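Local coordinates for protein phosphosugar isomerase (Escherichia coli O6:H1, PDB 5UQI) that probably interconverts arabinose 5-phosphate and ribulose 5-phosphate, as an isomerase of the GutQ/KpsF subfamily of SIS-domain proteins, and binds arabinose 5-phosphate, at residues His15-Ala20 with Pro154-Thr159; Gly44-Ile49 with Thr68-Phe73. One frame throughout, in Å; residues are numbered along the deposited sequence.

Interaction 1 (His15-Ala20 with Pro154-Thr159). With A5P (arabinose-5-phosphate), chain B.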
loop_
_atom_site.group_PDB
_atom_site.type_symbol
_atom_site.label_atom_id
_atom_site.label_comp_id
_atom_site.label_asym_id
_atom_site.label_seq_id
_atom_site.Cartn_x
_atom_site.Cartn_y
_atom_site.Cartn_z
ATOM N N HIS A 15 -3.435 17.366 12.338
ATOM C CA HIS A 15 -4.664 16.850 12.880
ATOM C C HIS A 15 -5.587 16.257 11.796
ATOM O O HIS A 15 -6.218 15.214 12.068
ATOM C CB HIS A 15 -5.372 18.000 13.628
ATOM C CG HIS A 15 -6.730 17.637 14.135
ATOM N ND1 HIS A 15 -6.931 16.804 15.216
ATOM C CD2 HIS A 15 -7.958 17.995 13.695
ATOM C CE1 HIS A 15 -8.231 16.656 15.410
ATOM N NE2 HIS A 15 -8.875 17.380 14.514
ATOM N N ASN A 16 -5.613 16.871 10.593
ATOM C CA ASN A 16 -6.411 16.319 9.492
ATOM C C ASN A 16 -5.908 14.892 9.202
ATOM O O ASN A 16 -6.709 13.969 8.958
ATOM C CB ASN A 16 -6.292 17.173 8.220
ATOM C CG ASN A 16 -7.112 18.438 8.317
ATOM O OD1 ASN A 16 -7.887 18.584 9.271
ATOM N ND2 ASN A 16 -6.975 19.333 7.348
ATOM N N GLU A 17 -4.590 14.719 9.185
ATOM C CA GLU A 17 -4.047 13.354 8.900
ATOM C C GLU A 17 -4.359 12.358 10.000
ATOM O O GLU A 17 -4.742 11.200 9.759
ATOM C CB GLU A 17 -2.510 13.371 8.598
ATOM C CG GLU A 17 -2.201 14.182 7.367
ATOM C CD GLU A 17 -0.870 13.825 6.759
ATOM O OE1 GLU A 17 -0.254 12.822 7.191
ATOM O OE2 GLU A 17 -0.446 14.593 5.883
ATOM N N LEU A 18 -4.291 12.844 11.239
ATOM C CA LEU A 18 -4.642 12.039 12.386
ATOM C C LEU A 18 -6.102 11.562 12.249
ATOM O O LEU A 18 -6.362 10.387 12.484
ATOM C CB LEU A 18 -4.455 12.883 13.657
ATOM C CG LEU A 18 -4.741 12.201 15.026
ATOM C CD1 LEU A 18 -3.574 11.331 15.454
ATOM C CD2 LEU A 18 -5.004 13.239 16.113
ATOM N N LYS A 19 -7.003 12.461 11.865
ATOM C CA LYS A 19 -8.427 12.082 11.725
ATOM C C LYS A 19 -8.622 10.995 10.672
ATOM O O LYS A 19 -9.413 10.071 10.860
ATOM C CB LYS A 19 -9.290 13.286 11.395
ATOM C CG LYS A 19 -9.503 14.192 12.604
ATOM C CD LYS A 19 -10.436 15.343 12.194
ATOM C CE LYS A 19 -11.895 14.882 12.029
ATOM N NZ LYS A 19 -12.646 15.664 10.996
ATOM N N ALA A 20 -7.899 11.135 9.572
ATOM C CA ALA A 20 -8.018 10.144 8.469
ATOM C C ALA A 20 -7.590 8.756 8.954
ATOM O O ALA A 20 -8.196 7.750 8.597
ATOM C CB ALA A 20 -7.181 10.640 7.290
ATOM N N PRO A 154 -1.860 14.366 -1.929
ATOM C CA PRO A 154 -1.810 13.153 -1.084
ATOM C C PRO A 154 -1.109 13.408 0.239
ATOM O O PRO A 154 0.100 13.809 0.297
ATOM C CB PRO A 154 -1.001 12.152 -1.945
ATOM C CG PRO A 154 -1.381 12.540 -3.333
ATOM C CD PRO A 154 -1.503 14.048 -3.333
ATOM N N SER A 155 -1.873 13.226 1.308
ATOM C CA SER A 155 -1.411 13.633 2.642
ATOM C C SER A 155 -2.192 12.696 3.522
ATOM O O SER A 155 -1.643 11.673 3.966
ATOM C CB SER A 155 -1.752 15.122 2.900
ATOM O OG SER A 155 -3.085 15.348 2.407
ATOM N N CYS A 156 -3.500 12.945 3.683
ATOM C CA CYS A 156 -4.307 11.967 4.408
ATOM C C CYS A 156 -4.182 10.581 3.707
ATOM O O CYS A 156 -4.019 9.587 4.412
ATOM C CB CYS A 156 -5.757 12.364 4.445
ATOM S SG CYS A 156 -5.977 13.876 5.406
ATOM N N SER A 157 -4.293 10.507 2.377
ATOM C CA SER A 157 -4.364 9.169 1.753
ATOM C C SER A 157 -3.010 8.421 1.823
ATOM O O SER A 157 -3.009 7.221 2.158
ATOM C CB SER A 157 -4.806 9.230 0.318
ATOM O OG SER A 157 -3.888 10.066 -0.366
ATOM N N SER A 158 -1.898 9.083 1.506
ATOM C CA SER A 158 -0.589 8.421 1.535
ATOM C C SER A 158 -0.252 8.007 2.958
ATOM O O SER A 158 0.316 6.919 3.171
ATOM C CB SER A 158 0.477 9.374 0.899
ATOM O OG SER A 158 0.285 10.714 1.437
ATOM N N THR A 159 -0.597 8.831 3.937
ATOM C CA THR A 159 -0.315 8.465 5.311
ATOM C C THR A 159 -1.197 7.314 5.749
ATOM O O THR A 159 -0.688 6.439 6.394
ATOM C CB THR A 159 -0.497 9.662 6.286
ATOM O OG1 THR A 159 0.560 10.599 5.964
ATOM C CG2 THR A 159 -0.414 9.251 7.788
HETATM C C1 A5P B . -0.320 12.848 -7.312
HETATM O O1 A5P B . -0.732 13.304 -6.330
HETATM C C2 A5P B . 0.452 11.615 -7.188
HETATM O O2 A5P B . 1.574 11.712 -6.368
HETATM C C3 A5P B . -0.572 10.648 -6.778
HETATM O O3 A5P B . -0.163 9.772 -5.721
HETATM C C4 A5P B . -0.621 10.033 -8.152
HETATM O O4 A5P B . -1.338 10.877 -9.037
HETATM C C5 A5P B . -1.224 8.662 -8.153
HETATM O O5 A5P B . -2.545 8.765 -7.774
HETATM P P A5P B . -3.199 7.400 -7.263
HETATM O O1P A5P B . -2.751 7.117 -5.818
HETATM O O2P A5P B . -4.776 7.757 -7.341
HETATM O O3P A5P B . -2.718 6.336 -8.113
#

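Interaction 2 (Gly44-Ile49 with Thr68-Phe73)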
loop_
_atom_site.group_PDB
_atom_site.type_symbol
_atom_site.label_atom_id
_atom_site.label_comp_id
_atom_site.label_asym_id
_atom_site.label_seq_id
_atom_site.Cartn_x
_atom_site.Cartn_y
_atom_site.Cartn_z
ATOM N N GLY A 44 6.347 -16.835 -3.206
ATOM C CA GLY A 44 7.402 -16.049 -3.873
ATOM C C GLY A 44 7.547 -14.728 -3.107
ATOM O O GLY A 44 7.526 -14.723 -1.887
ATOM N N LYS A 45 7.731 -13.640 -3.842
ATOM C CA LYS A 45 7.842 -12.338 -3.224
ATOM C C LYS A 45 6.534 -11.563 -3.341
ATOM O O LYS A 45 5.731 -11.833 -4.234
ATOM C CB LYS A 45 8.939 -11.568 -3.956
ATOM C CG LYS A 45 10.278 -12.336 -3.792
ATOM C CD LYS A 45 11.505 -11.459 -3.926
ATOM C CE LYS A 45 12.703 -12.303 -4.279
ATOM N NZ LYS A 45 13.234 -12.984 -3.079
ATOM N N VAL A 46 6.311 -10.628 -2.413
ATOM C CA VAL A 46 5.211 -9.678 -2.506
ATOM C C VAL A 46 5.702 -8.472 -3.304
ATOM O O VAL A 46 6.620 -7.799 -2.877
ATOM C CB VAL A 46 4.665 -9.262 -1.110
ATOM C CG1 VAL A 46 3.564 -8.222 -1.215
ATOM C CG2 VAL A 46 4.222 -10.516 -0.319
ATOM N N VAL A 47 5.098 -8.253 -4.469
ATOM C CA VAL A 47 5.611 -7.176 -5.364
ATOM C C VAL A 47 4.643 -6.043 -5.271
ATOM O O VAL A 47 3.449 -6.186 -5.573
ATOM C CB VAL A 47 5.715 -7.664 -6.799
ATOM C CG1 VAL A 47 6.186 -6.520 -7.704
ATOM C CG2 VAL A 47 6.637 -8.865 -6.889
ATOM N N PHE A 48 5.142 -4.877 -4.816
ATOM C CA PHE A 48 4.283 -3.692 -4.710
ATOM C C PHE A 48 4.457 -2.846 -5.962
ATOM O O PHE A 48 5.599 -2.633 -6.414
ATOM C CB PHE A 48 4.704 -2.817 -3.498
ATOM C CG PHE A 48 4.248 -3.333 -2.178
ATOM C CD1 PHE A 48 5.023 -4.261 -1.479
ATOM C CD2 PHE A 48 3.053 -2.810 -1.609
ATOM C CE1 PHE A 48 4.578 -4.746 -0.213
ATOM C CE2 PHE A 48 2.621 -3.281 -0.343
ATOM C CZ PHE A 48 3.412 -4.190 0.360
ATOM N N ILE A 49 3.329 -2.339 -6.486
ATOM C CA ILE A 49 3.394 -1.512 -7.698
ATOM C C ILE A 49 2.589 -0.252 -7.423
ATOM O O ILE A 49 1.445 -0.280 -6.903
ATOM C CB ILE A 49 2.731 -2.268 -8.922
ATOM C CG1 ILE A 49 3.520 -3.539 -9.202
ATOM C CG2 ILE A 49 2.697 -1.320 -10.131
ATOM C CD1 ILE A 49 2.990 -4.324 -10.440
ATOM N N THR A 68 10.945 -7.043 7.923
ATOM C CA THR A 68 10.229 -7.733 9.024
ATOM C C THR A 68 9.886 -9.158 8.642
ATOM O O THR A 68 9.069 -9.766 9.356
ATOM C CB THR A 68 8.994 -6.971 9.441
ATOM O OG1 THR A 68 8.079 -6.880 8.345
ATOM C CG2 THR A 68 9.318 -5.527 9.914
ATOM N N GLY A 69 10.481 -9.708 7.587
ATOM C CA GLY A 69 10.396 -11.129 7.299
ATOM C C GLY A 69 9.531 -11.619 6.159
ATOM O O GLY A 69 9.385 -12.808 5.979
ATOM N N THR A 70 8.954 -10.687 5.385
ATOM C CA THR A 70 8.167 -11.078 4.212
ATOM C C THR A 70 8.901 -10.553 2.931
ATOM O O THR A 70 8.769 -9.370 2.659
ATOM C CB THR A 70 6.771 -10.455 4.330
ATOM O OG1 THR A 70 6.147 -10.930 5.552
ATOM C CG2 THR A 70 5.913 -10.852 3.120
ATOM N N PRO A 71 9.613 -11.406 2.174
ATOM C CA PRO A 71 10.394 -10.955 1.029
ATOM C C PRO A 71 9.431 -10.186 0.093
ATOM O O PRO A 71 8.370 -10.700 -0.296
ATOM C CB PRO A 71 10.946 -12.237 0.416
ATOM C CG PRO A 71 11.253 -13.030 1.729
ATOM C CD PRO A 71 10.011 -12.793 2.540
ATOM N N SER A 72 9.897 -9.020 -0.329
ATOM C CA SER A 72 9.031 -8.069 -1.062
ATOM C C SER A 72 9.937 -7.093 -1.771
ATOM O O SER A 72 11.008 -6.809 -1.297
ATOM C CB SER A 72 8.221 -7.301 -0.036
ATOM O OG SER A 72 7.363 -6.371 -0.620
ATOM N N PHE A 73 9.497 -6.557 -2.904
ATOM C CA PHE A 73 10.182 -5.426 -3.506
ATOM C C PHE A 73 9.155 -4.610 -4.316
ATOM O O PHE A 73 8.008 -5.009 -4.477
ATOM C CB PHE A 73 11.372 -5.872 -4.427
ATOM C CG PHE A 73 10.970 -6.730 -5.631
ATOM C CD1 PHE A 73 10.615 -8.079 -5.489
ATOM C CD2 PHE A 73 10.953 -6.160 -6.928
ATOM C CE1 PHE A 73 10.252 -8.828 -6.618
ATOM C CE2 PHE A 73 10.595 -6.904 -8.082
ATOM C CZ PHE A 73 10.237 -8.255 -7.920
HETATM O O HOH W 1 7.223 -13.111 0.386
#

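Interaction 1 (His15-Ala20 with Pro154-Thr159)
Glu17 sets CG anti to its own carbonyl carbon (chi1 -62°) and then runs out extended, while Thr159 turns OG1 anti to its carbonyl carbon (chi1 -68°); the two side chains meet at about a right angle. Thr159 OG1 donates a hydrogen bond of 2.7 Å to Glu17 OE1, arriving from above the carboxylate plane, 42° out of it. The other carboxylate oxygen lies over the start of the second helix, with Glu17 OE2 3.3 Å from Ser155 CB. One carboxylate thus spans the first turn of that helix, from its N-cap residue Ser155 to Thr159. The Ser155 hydroxyl, although at the N-cap position, makes no capping bond and is instead hydrogen-bonded to Ala153 O and Ala147 N.

The contact joins the long N-terminal helix 3-25 to the beginning of helix 156-175 of the SIS domain, the backbones coming closest at Glu17 and Cys156, whose CA atoms are 4.7 Å apart. Cys156 points its side chain between Asn16 and Ala20. Its SG lies 3.6 Å from Asn16 O, the carbonyl that accepts the backbone N of Ala20 within its own helix. One turn on from Asn16, the methyl of Ala20 packs on the same side chain, Ala20 CB to Cys156 CB 3.6 Å, both residues being buried. The Asn16 amide donates through ND2 to Ala147 O, tying helix 3-25 to the loop before Pro154. At the start of the second segment Pro154 belongs to the arabinose-5-phosphate pocket and turns the CG-CD side of its ring to the sugar, CG 3.2 Å from O1 of the ligand.

Interaction 2 (Gly44-Ile49 with Thr68-Phe73)
Val46 and Ser72 pair as parallel strand neighbours, followed by Val47 with Phe73, in the beta-alpha-beta unit made by strand 46-50, helix 52-67 and strand 72-76 of the SIS domain. Three backbone hydrogen bonds join the strands: Val46 N to Pro71 O, Phe73 N to Val46 O and Phe48 N to Phe73 O. The first, 3.0 Å long, is nearly straight at 168° and uses a lone pair of Pro71 O in the carbonyl plane; the bond from Phe73 N is more bent, at 142°. Water joins in before the strands begin, donating to both Gly44 O and Pro71 O.

Apolar packing divides between the two faces of the sheet. On the face of Val47 and Phe73 these side chains lie side by side, pointing the same way, with Val47 CG2 3.6 Å from Phe73 CE1. The Lys45 side chain crosses that of Phe73 at about a right angle, with Lys45 CD 3.8 Å from Phe73 CD1. On the face of Val46 and Ser72, Val46 CG2 touches Thr70 CG2 at 3.8 Å, and helix 52-67 covers this side through Ala62 and Phe65, the latter meeting the Phe48 ring edge-to-face.

One side chain adds a polar bond to the pairing. With OG anti to the backbone N (chi1 -180°), Ser72 turns its hydroxyl back to Val46 O, 2.8 Å away. This carbonyl oxygen is therefore gripped twice, Phe73 N and Ser72 OG reaching it from opposite faces of its plane, while the same Ser72 OG lies in the plane of the Phe48 ring at its edge, 3.2 Å from CE1.

How the interactions relate
Interaction 2 is nested along the chain inside the loop that interaction 1 closes: helix 3-25 comes first, then strands 46-50 and 72-76, and finally helix 156-175. The two contacts lie on opposite sides of the chain's centre, about 25 Å between centres and about 11 Å between nearest atoms, and do not touch. Interaction 2 pairs strand 72-76, outermost in the parallel sheet within this chain, with its neighbour, whereas interaction 1 joins the N-terminal helix 3-25 to the start of helix 156-175. Helix 156-175 links their surroundings: its start belongs to interaction 1, and farther along it packs on Thr68 and Thr70. Arabinose-5-phosphate is touched by Pro154 of interaction 1 and lies about 12 Å from the Phe48 side chain.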